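Local coordinates for protein Cow rumen GH26 endo-mannanase (Metagenome, PDB 6UEH) that probably hydrolyses internal beta-1,4-mannosidic bonds of mannans such as galactomannan, as an endo-acting glycoside hydrolase of family 26, at residues 190-193 against 194-198; 457-461 against 462-466. All blocks are in the same frame, centred on the assembly; numbering follows the deposited sequence.

Contact 1: 190-193 against 194-198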
ATOM      1  N   GLU A 190      -4.094 -11.675  22.884  1.00 18.72           N
ATOM      2  CA  GLU A 190      -4.585 -11.455  24.238  1.00 19.74           C
ATOM      3  C   GLU A 190      -4.141 -10.089  24.753  1.00 19.61           C
ATOM      4  O   GLU A 190      -4.822  -9.481  25.578  1.00 20.13           O
ATOM      5  CB  GLU A 190      -4.105 -12.563  25.176  1.00 21.52           C
ATOM      6  CG  GLU A 190      -4.680 -13.931  24.841  1.00 23.26           C
ATOM      7  CD  GLU A 190      -6.197 -13.932  24.822  1.00 25.66           C
ATOM      8  OE1 GLU A 190      -6.807 -13.632  25.869  1.00 28.12           O
ATOM      9  OE2 GLU A 190      -6.780 -14.224  23.758  1.00 25.78           O
ATOM     10  N   TYR A 191      -2.999  -9.610  24.263  1.00 18.29           N
ATOM     11  CA  TYR A 191      -2.529  -8.271  24.608  1.00 19.42           C
ATOM     12  C   TYR A 191      -3.520  -7.221  24.123  1.00 19.77           C
ATOM     13  O   TYR A 191      -3.904  -6.322  24.871  1.00 19.87           O
ATOM     14  CB  TYR A 191      -1.147  -8.000  24.009  1.00 19.02           C
ATOM     15  CG  TYR A 191      -0.697  -6.557  24.139  1.00 19.71           C
ATOM     16  CD1 TYR A 191      -0.216  -6.064  25.346  1.00 20.48           C
ATOM     17  CD2 TYR A 191      -0.753  -5.690  23.054  1.00 19.30           C
ATOM     18  CE1 TYR A 191       0.196  -4.744  25.469  1.00 21.24           C
ATOM     19  CE2 TYR A 191      -0.344  -4.370  23.167  1.00 19.68           C
ATOM     20  CZ  TYR A 191       0.130  -3.902  24.376  1.00 21.19           C
ATOM     21  OH  TYR A 191       0.536  -2.588  24.493  1.00 22.25           O
ATOM     22  N   ILE A 192      -3.928  -7.349  22.865  1.00 18.51           N
ATOM     23  CA  ILE A 192      -4.898  -6.440  22.266  1.00 18.53           C
ATOM     24  C   ILE A 192      -6.242  -6.502  22.993  1.00 18.63           C
ATOM     25  O   ILE A 192      -6.848  -5.469  23.288  1.00 17.80           O
ATOM     26  CB  ILE A 192      -5.094  -6.759  20.769  1.00 17.76           C
ATOM     27  CG1 ILE A 192      -3.770  -6.583  20.019  1.00 16.53           C
ATOM     28  CG2 ILE A 192      -6.180  -5.876  20.166  1.00 16.70           C
ATOM     29  CD1 ILE A 192      -3.826  -6.975  18.562  1.00 16.13           C
ATOM     30  N   LYS A 193      -6.693  -7.716  23.295  1.00 18.96           N
ATOM     31  CA  LYS A 193      -7.966  -7.920  23.983  1.00 19.85           C
ATOM     32  C   LYS A 193      -7.987  -7.296  25.375  1.00 20.31           C
ATOM     33  O   LYS A 193      -8.925  -6.581  25.721  1.00 20.95           O
ATOM     34  CB  LYS A 193      -8.283  -9.415  24.084  1.00 20.61           C
ATOM     35  CG  LYS A 193      -9.619  -9.734  24.746  1.00 21.84           C
ATOM     36  CD  LYS A 193     -10.777  -9.101  23.985  1.00 23.44           C
ATOM     37  CE  LYS A 193     -12.114  -9.706  24.393  1.00 26.88           C
ATOM     38  NZ  LYS A 193     -12.353  -9.621  25.860  1.00 30.01           N
ATOM     39  N   ASP A 194      -6.960  -7.572  26.174  1.00 20.52           N
ATOM     40  CA  ASP A 194      -6.910  -7.072  27.548  1.00 22.95           C
ATOM     41  C   ASP A 194      -6.774  -5.554  27.587  1.00 22.34           C
ATOM     42  O   ASP A 194      -7.226  -4.900  28.529  1.00 19.96           O
ATOM     43  CB  ASP A 194      -5.756  -7.718  28.318  1.00 24.96           C
ATOM     44  CG  ASP A 194      -5.938  -9.214  28.498  1.00 26.98           C
ATOM     45  OD1 ASP A 194      -7.095  -9.683  28.487  1.00 27.46           O
ATOM     46  OD2 ASP A 194      -4.922  -9.921  28.658  1.00 28.08           O
ATOM     47  N   LEU A 195      -6.151  -4.998  26.554  1.00 20.37           N
ATOM     48  CA  LEU A 195      -5.917  -3.562  26.489  1.00 20.83           C
ATOM     49  C   LEU A 195      -7.147  -2.806  25.999  1.00 20.49           C
ATOM     50  O   LEU A 195      -7.580  -1.838  26.626  1.00 20.24           O
ATOM     51  CB  LEU A 195      -4.728  -3.261  25.573  1.00 20.08           C
ATOM     52  CG  LEU A 195      -4.422  -1.782  25.322  1.00 21.46           C
ATOM     53  CD1 LEU A 195      -4.037  -1.082  26.621  1.00 21.28           C
ATOM     54  CD2 LEU A 195      -3.329  -1.627  24.270  1.00 20.39           C
ATOM     55  N   THR A 196      -7.703  -3.262  24.880  1.00 19.46           N
ATOM     56  CA  THR A 196      -8.754  -2.531  24.177  1.00 19.13           C
ATOM     57  C   THR A 196     -10.156  -3.067  24.436  1.00 20.48           C
ATOM     58  O   THR A 196     -11.142  -2.360  24.234  1.00 20.26           O
ATOM     59  CB  THR A 196      -8.521  -2.555  22.654  1.00 18.03           C
ATOM     60  OG1 THR A 196      -8.672  -3.895  22.170  1.00 18.76           O
ATOM     61  CG2 THR A 196      -7.127  -2.045  22.313  1.00 17.23           C
ATOM     62  N   GLY A 197     -10.245  -4.323  24.863  1.00 21.69           N
ATOM     63  CA  GLY A 197     -11.531  -4.973  25.039  1.00 22.76           C
ATOM     64  C   GLY A 197     -12.002  -5.624  23.752  1.00 21.19           C
ATOM     65  O   GLY A 197     -13.072  -6.228  23.706  1.00 19.43           O
ATOM     66  N   LYS A 198     -11.193  -5.501  22.702  1.00 20.98           N
ATOM     67  CA  LYS A 198     -11.532  -6.039  21.389  1.00 20.66           C
ATOM     68  C   LYS A 198     -10.478  -7.022  20.888  1.00 20.13           C
ATOM     69  O   LYS A 198      -9.323  -6.974  21.305  1.00 19.92           O
ATOM     70  CB  LYS A 198     -11.681  -4.910  20.363  1.00 21.01           C
ATOM     71  CG  LYS A 198     -12.526  -3.729  20.811  1.00 22.87           C
ATOM     72  CD  LYS A 198     -14.004  -4.074  20.845  1.00 25.58           C
ATOM     73  CE  LYS A 198     -14.838  -2.845  21.174  1.00 27.68           C
ATOM     74  NZ  LYS A 198     -16.290  -3.164  21.228  1.00 29.05           N
TER
HETATM   75  O   HOH W   1      -8.085 -11.958  27.140  1.00 37.44           O
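Thr196 grips Ile192 O twice at the C-terminal end of helix 187-196, which joins strands 169-174 and 202-206 in a beta-alpha-beta unit. Its backbone N gives the regular helical bond. OG1, standing between the backbone N and the carbonyl carbon (chi1 67°), points back at Ile192 O and donates a second bond of 2.7 Å from above the carbonyl plane, on the face opposite to the N. Gly197 N closes the last turn on Lys193 O (2.8 Å). OG1 of Thr196 also accepts from Lys198 N at 3.0 Å, an ST turn that a hydroxyl serves well because it can donate and accept at once. At the positive phi of Gly197 a CB would press on the carbonyl oxygen of Thr196, so glycine fits.

Among the apolar groups, CD2 of Leu195 meets Tyr191 CZ obliquely at 4.1 Å; Leu195 also touches Leu467, and Ile192 and Thr196 touch Tyr471, of helix 464-471. A bend at chi2 (59°) lays the CD methylene of Lys193 against the backbone oxygen Gly197 O, at 3.7 Å.

On the polar side a water donates to Glu190 OE1 and Asp194 OD1, while Glu190 OE2 bonds Tyr199 OH. This water, between two like-charged carboxylates, probably eases their repulsion.

Contact 2: 457-461 against 462-466; sequences LDEKN and NAKSD
Asp458 O takes two backbone donors, Asn461 N at 2.9 Å and Asn462 N at 3.1 Å, the latter in the carbonyl plane and nearly straight (169°), so the chain folds into a tight turn between helices 454-457 and 464-471. An Asx turn opens it: Asp458 OD1 accepts from Lys460 N at 3.0 Å, which suits a short acidic side chain just after a helix. The CA of Glu459 adds a CA-H...O contact to Asn462 O.

Glu459 reaches forward over the turn to the start of the next helix. Its CG stands beside the backbone N (chi1 -74°) and the chain then extends, which brings OE1 to Lys464 N at 2.9 Å on the anti side, tilted out of the carboxylate plane. A negative oxygen fits this place, since the first amides of a helix lack carbonyl partners within it and their positive end probably favours the charge. The side chains of Glu459 and Lys464 cross at about a right angle, with Lys464 CG 3.5 Å from Glu459 CD; their charged ends, OE2 of Glu459 and NZ of Lys464, remain 4.4 Å apart, too far for a salt bridge.

Asn462 is buried, and its amide ties the turn to its surroundings: ND2 donates to Phe455 O and Asp430 O, and OD1 accepts from Ile432 N. A leucine here would lack both amide functions and would probably leave these two carbonyls and one N-H without their mates. Asn461, also buried, suits its site because its ND2 supplies the N-H that the carbonyl of Glu454 takes. A water donates to Glu459 OE1 and accepts from Ser465 N, each at 3.1 Å.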
ATOM      1  N   LEU A 457       3.487  -4.901  20.526  1.00 19.96           N
ATOM      2  CA  LEU A 457       3.683  -4.969  21.972  1.00 20.81           C
ATOM      3  C   LEU A 457       4.467  -3.786  22.548  1.00 21.96           C
ATOM      4  O   LEU A 457       4.391  -3.518  23.748  1.00 22.50           O
ATOM      5  CB  LEU A 457       4.394  -6.272  22.343  1.00 20.48           C
ATOM      6  CG  LEU A 457       3.716  -7.583  21.945  1.00 20.46           C
ATOM      7  CD1 LEU A 457       4.599  -8.759  22.330  1.00 21.44           C
ATOM      8  CD2 LEU A 457       2.346  -7.706  22.591  1.00 20.58           C
ATOM      9  N   ASP A 458       5.227  -3.094  21.704  1.00 19.58           N
ATOM     10  CA  ASP A 458       6.058  -1.980  22.161  1.00 22.37           C
ATOM     11  C   ASP A 458       5.393  -0.648  21.829  1.00 21.60           C
ATOM     12  O   ASP A 458       5.039  -0.390  20.678  1.00 20.46           O
ATOM     13  CB  ASP A 458       7.452  -2.056  21.530  1.00 23.96           C
ATOM     14  CG  ASP A 458       8.482  -1.204  22.255  1.00 26.56           C
ATOM     15  OD1 ASP A 458       8.145  -0.088  22.707  1.00 25.37           O
ATOM     16  OD2 ASP A 458       9.639  -1.659  22.370  1.00 29.13           O
ATOM     17  N   GLU A 459       5.232   0.199  22.840  1.00 21.89           N
ATOM     18  CA  GLU A 459       4.537   1.468  22.660  1.00 21.74           C
ATOM     19  C   GLU A 459       5.303   2.455  21.782  1.00 21.83           C
ATOM     20  O   GLU A 459       4.751   3.477  21.375  1.00 21.25           O
ATOM     21  CB  GLU A 459       4.238   2.108  24.015  1.00 23.84           C
ATOM     22  CG  GLU A 459       3.115   1.426  24.775  1.00 24.29           C
ATOM     23  CD  GLU A 459       2.555   2.295  25.880  1.00 26.08           C
ATOM     24  OE1 GLU A 459       1.708   3.165  25.579  1.00 24.94           O
ATOM     25  OE2 GLU A 459       2.965   2.108  27.045  1.00 26.80           O
ATOM     26  N   LYS A 460       6.565   2.158  21.483  1.00 22.53           N
ATOM     27  CA  LYS A 460       7.325   2.989  20.552  1.00 22.89           C
ATOM     28  C   LYS A 460       6.772   2.812  19.141  1.00 20.30           C
ATOM     29  O   LYS A 460       6.959   3.667  18.277  1.00 19.11           O
ATOM     30  CB  LYS A 460       8.815   2.642  20.583  1.00 26.79           C
ATOM     31  CG  LYS A 460       9.168   1.338  19.888  1.00 30.10           C
ATOM     32  CD  LYS A 460      10.661   1.064  19.949  1.00 34.49           C
ATOM     33  CE  LYS A 460      11.001  -0.265  19.295  1.00 36.13           C
ATOM     34  NZ  LYS A 460      12.445  -0.594  19.441  1.00 38.21           N
ATOM     35  N   ASN A 461       6.090   1.692  18.919  1.00 19.34           N
ATOM     36  CA  ASN A 461       5.451   1.414  17.640  1.00 18.71           C
ATOM     37  C   ASN A 461       3.965   1.749  17.668  1.00 18.85           C
ATOM     38  O   ASN A 461       3.453   2.423  16.774  1.00 17.45           O
ATOM     39  CB  ASN A 461       5.652  -0.050  17.254  1.00 18.57           C
ATOM     40  CG  ASN A 461       7.070  -0.345  16.820  1.00 19.19           C
ATOM     41  OD1 ASN A 461       7.642   0.376  16.001  1.00 19.71           O
ATOM     42  ND2 ASN A 461       7.654  -1.400  17.379  1.00 19.65           N
ATOM     43  N   ASN A 462       3.273   1.266  18.694  1.00 20.17           N
ATOM     44  CA  ASN A 462       1.863   1.590  18.882  1.00 19.96           C
ATOM     45  C   ASN A 462       1.563   1.915  20.339  1.00 19.92           C
ATOM     46  O   ASN A 462       1.638   1.045  21.207  1.00 19.31           O
ATOM     47  CB  ASN A 462       0.970   0.438  18.407  1.00 19.34           C
ATOM     48  CG  ASN A 462       0.887   0.345  16.892  1.00 17.78           C
ATOM     49  OD1 ASN A 462       0.215   1.151  16.245  1.00 15.99           O
ATOM     50  ND2 ASN A 462       1.564  -0.645  16.321  1.00 16.71           N
ATOM     51  N   ALA A 463       1.232   3.177  20.602  1.00 20.49           N
ATOM     52  CA  ALA A 463       0.903   3.618  21.953  1.00 20.26           C
ATOM     53  C   ALA A 463      -0.411   3.000  22.411  1.00 19.40           C
ATOM     54  O   ALA A 463      -1.319   2.790  21.608  1.00 18.37           O
ATOM     55  CB  ALA A 463       0.825   5.137  22.012  1.00 19.59           C
ATOM     56  N   LYS A 464      -0.511   2.718  23.707  1.00 19.95           N
ATOM     57  CA  LYS A 464      -1.716   2.109  24.262  1.00 20.81           C
ATOM     58  C   LYS A 464      -2.948   2.996  24.078  1.00 20.46           C
ATOM     59  O   LYS A 464      -4.034   2.498  23.786  1.00 19.96           O
ATOM     60  CB  LYS A 464      -1.519   1.787  25.744  1.00 20.54           C
ATOM     61  CG  LYS A 464      -0.541   0.652  26.003  1.00 23.36           C
ATOM     62  CD  LYS A 464      -0.407   0.369  27.488  1.00 24.93           C
ATOM     63  CE  LYS A 464       0.556  -0.776  27.749  1.00 25.17           C
ATOM     64  NZ  LYS A 464       0.696  -1.045  29.207  1.00 27.43           N
ATOM     65  N   SER A 465      -2.779   4.305  24.243  1.00 21.23           N
ATOM     66  CA  SER A 465      -3.902   5.228  24.107  1.00 22.13           C
ATOM     67  C   SER A 465      -4.430   5.241  22.674  1.00 21.79           C
ATOM     68  O   SER A 465      -5.642   5.312  22.454  1.00 21.03           O
ATOM     69  CB  SER A 465      -3.503   6.643  24.543  1.00 23.40           C
ATOM     70  OG  SER A 465      -2.458   7.162  23.741  1.00 25.07           O
ATOM     71  N   ASP A 466      -3.525   5.153  21.703  1.00 21.57           N
ATOM     72  CA  ASP A 466      -3.918   5.113  20.297  1.00 21.23           C
ATOM     73  C   ASP A 466      -4.574   3.784  19.938  1.00 23.24           C
ATOM     74  O   ASP A 466      -5.542   3.745  19.175  1.00 19.50           O
ATOM     75  CB  ASP A 466      -2.712   5.357  19.390  1.00 20.88           C
ATOM     76  CG  ASP A 466      -2.192   6.774  19.483  1.00 21.87           C
ATOM     77  OD1 ASP A 466      -3.020   7.708  19.556  1.00 21.94           O
ATOM     78  OD2 ASP A 466      -0.955   6.954  19.491  1.00 21.55           O
TER
HETATM   79  O   HOH W   2      -0.365   5.496  25.857  1.00 25.50           O

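Overall arrangement
Contacts 1 and 2 belong to the glycoside hydrolase family 26 region, a TIM barrel, their centres about 13 Å apart. Contact 1 ends the helix that links the parallel strands 169-174 and 202-206; contact 2 joins two short helices that pack against it. The two meet directly: Tyr191 CG lies 3.6 Å from Leu457 CD2, Tyr191 OH 3.7 Å from Lys464 CE, and Leu195 CD1 3.9 Å from Lys464 CB. Tyr191 is touched by Leu457 before the turn and by Lys464 after it. Contact 1 leads to the start of strand 202-206, so it probably lies at the barrel end opposite the strand C-termini, where TIM-barrel enzymes carry their active sites. Neither contact contributes a ligand to the calcium ion.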